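Local coordinates for glucan-binding protein C, GbpC (Streptococcus mutans UA159, PDB 5UQZ) that probably binds glucan at the bacterial cell surface and mediates both sucrose-dependent and sucrose-independent adherence, at residues Y35-A40 and G273-G278. Sequence-based numbering, arbitrary orientation.
Sequences YEAQKA and GATFNG
Ala37, on the long N-terminal helix 3-51, and Thr275, in the loop between strands 260-263 and 303-306, meet methyl to methyl, with Ala37 CB 3.6 Å from Thr275 CG2. The threonine methyl stands anti to its own backbone N, which sends it out toward the helix. The same alanine methyl also lies 4.0 Å from CZ of Phe276, so one small side chain receives both loop residues.

The second apolar element is the phenylalanine ring, whose far end reaches Gln38 on the next helix position. Here the aliphatic part of the glutamine does most of the touching: Gln38 CG sits 3.6 Å from Phe276 CZ and 3.8 Å from CE1. Its amide continues past the ring corner, OE1 coming to 3.9 Å from Phe276 CE1, with the amide plane turned 81° from that of the ring. Within the loop, Thr275 CG2 rests over one face of the same ring, 3.5 Å above its plane and displaced toward the rim, while Tyr300 meets Phe276 edge-to-face.

No hydrogen bond crosses between the two segments; the polar groups bond within their own segment or to neighbouring parts of the chain. Lys39 N and Ala40 N bond to Tyr35 O and Glu36 O in the helix, and Tyr35 OH reaches Gly342 O in the C-terminal part of the chain. In the loop, Tyr300 OH bonds to Thr275 N.

The contact thus joins the helix, at a point within its predicted coiled-coil region, to a loop of the beta-supersandwich. The side chain of Phe276 is about 11 Å from that of Asn226, a calcium ligand, so the contact lies outside the metal's coordination shell. With 135 Å² buried in all, it is a small seam of methyl, methylene and ring carbons, held by shape and dispersion rather than by directional bonds.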
loop_
_atom_site.group_PDB
_atom_site.type_symbol
_atom_site.label_atom_id
_atom_site.label_comp_id
_atom_site.label_asym_id
_atom_site.label_seq_id
_atom_site.Cartn_x
_atom_site.Cartn_y
_atom_site.Cartn_z
ATOM N N TYR A 35 14.201 -13.658 9.528
ATOM C CA TYR A 35 13.892 -14.993 9.045
ATOM C C TYR A 35 12.950 -15.705 10.000
ATOM O O TYR A 35 11.980 -16.351 9.579
ATOM C CB TYR A 35 15.195 -15.796 8.913
ATOM C CG TYR A 35 14.926 -17.219 8.563
ATOM C CD1 TYR A 35 14.719 -17.601 7.239
ATOM C CD2 TYR A 35 14.814 -18.177 9.552
ATOM C CE1 TYR A 35 14.469 -18.892 6.915
ATOM C CE2 TYR A 35 14.522 -19.505 9.230
ATOM C CZ TYR A 35 14.344 -19.833 7.909
ATOM O OH TYR A 35 14.093 -21.136 7.542
ATOM N N GLU A 36 13.231 -15.633 11.306
ATOM C CA GLU A 36 12.381 -16.340 12.246
ATOM C C GLU A 36 10.963 -15.789 12.216
ATOM O O GLU A 36 9.986 -16.551 12.328
ATOM C CB GLU A 36 12.977 -16.290 13.645
ATOM C CG GLU A 36 14.306 -17.051 13.787
ATOM C CD GLU A 36 14.199 -18.544 13.500
ATOM O OE1 GLU A 36 13.111 -19.136 13.655
ATOM O OE2 GLU A 36 15.245 -19.149 13.157
ATOM N N ALA A 37 10.816 -14.456 12.078
ATOM C CA ALA A 37 9.465 -13.906 11.988
ATOM C C ALA A 37 8.763 -14.338 10.704
ATOM O O ALA A 37 7.584 -14.750 10.730
ATOM C CB ALA A 37 9.567 -12.395 12.041
ATOM N N GLN A 38 9.472 -14.300 9.577
ATOM C CA GLN A 38 8.851 -14.703 8.318
ATOM C C GLN A 38 8.502 -16.176 8.331
ATOM O O GLN A 38 7.431 -16.575 7.846
ATOM C CB GLN A 38 9.811 -14.465 7.165
ATOM C CG GLN A 38 10.023 -13.030 6.843
ATOM C CD GLN A 38 11.075 -12.832 5.795
ATOM O OE1 GLN A 38 12.202 -12.394 6.084
ATOM N NE2 GLN A 38 10.713 -13.131 4.575
ATOM N N LYS A 39 9.408 -16.993 8.875
ATOM C CA LYS A 39 9.152 -18.426 8.907
ATOM C C LYS A 39 7.933 -18.741 9.769
ATOM O O LYS A 39 7.093 -19.555 9.390
ATOM C CB LYS A 39 10.391 -19.131 9.447
ATOM C CG LYS A 39 10.247 -20.641 9.457
ATOM C CD LYS A 39 10.271 -21.235 8.050
ATOM C CE LYS A 39 10.507 -22.775 8.051
ATOM N NZ LYS A 39 10.298 -23.344 6.701
ATOM N N ALA A 40 7.816 -18.108 10.946
ATOM C CA ALA A 40 6.665 -18.355 11.807
ATOM C C ALA A 40 5.376 -17.961 11.110
ATOM O O ALA A 40 4.381 -18.683 11.200
ATOM C CB ALA A 40 6.809 -17.573 13.103
ATOM N N GLY A 273 10.583 -0.518 17.099
ATOM C CA GLY A 273 9.992 -1.774 17.484
ATOM C C GLY A 273 9.424 -2.606 16.350
ATOM O O GLY A 273 8.994 -3.732 16.597
ATOM N N ALA A 274 9.395 -2.090 15.121
ATOM C CA ALA A 274 8.850 -2.887 14.026
ATOM C C ALA A 274 9.743 -4.097 13.762
ATOM O O ALA A 274 10.955 -4.093 14.006
ATOM C CB ALA A 274 8.813 -2.045 12.758
ATOM N N THR A 275 9.130 -5.146 13.210
ATOM C CA THR A 275 9.895 -6.356 12.881
ATOM C C THR A 275 10.734 -6.187 11.630
ATOM O O THR A 275 11.821 -6.782 11.525
ATOM C CB THR A 275 8.929 -7.525 12.723
ATOM O OG1 THR A 275 8.153 -7.639 13.922
ATOM C CG2 THR A 275 9.659 -8.841 12.394
ATOM N N PHE A 276 10.241 -5.412 10.684
ATOM C CA PHE A 276 10.905 -5.151 9.421
ATOM C C PHE A 276 10.893 -3.652 9.201
ATOM O O PHE A 276 9.926 -2.983 9.581
ATOM C CB PHE A 276 10.156 -5.826 8.252
ATOM C CG PHE A 276 9.935 -7.292 8.459
ATOM C CD1 PHE A 276 10.935 -8.230 8.201
ATOM C CD2 PHE A 276 8.714 -7.761 8.878
ATOM C CE1 PHE A 276 10.694 -9.610 8.402
ATOM C CE2 PHE A 276 8.476 -9.117 9.087
ATOM C CZ PHE A 276 9.452 -10.051 8.841
ATOM N N ASN A 277 11.918 -3.122 8.532
ATOM C CA ASN A 277 11.844 -1.735 8.075
ATOM C C ASN A 277 10.967 -1.645 6.839
ATOM O O ASN A 277 11.053 -2.481 5.937
ATOM C CB ASN A 277 13.237 -1.223 7.731
ATOM C CG ASN A 277 14.068 -0.970 8.970
ATOM O OD1 ASN A 277 13.594 -0.349 9.933
ATOM N ND2 ASN A 277 15.315 -1.434 8.959
ATOM N N GLY A 278 10.149 -0.600 6.781
ATOM C CA GLY A 278 9.297 -0.365 5.648
ATOM C C GLY A 278 9.951 0.361 4.497
ATOM O O GLY A 278 9.519 0.180 3.350
#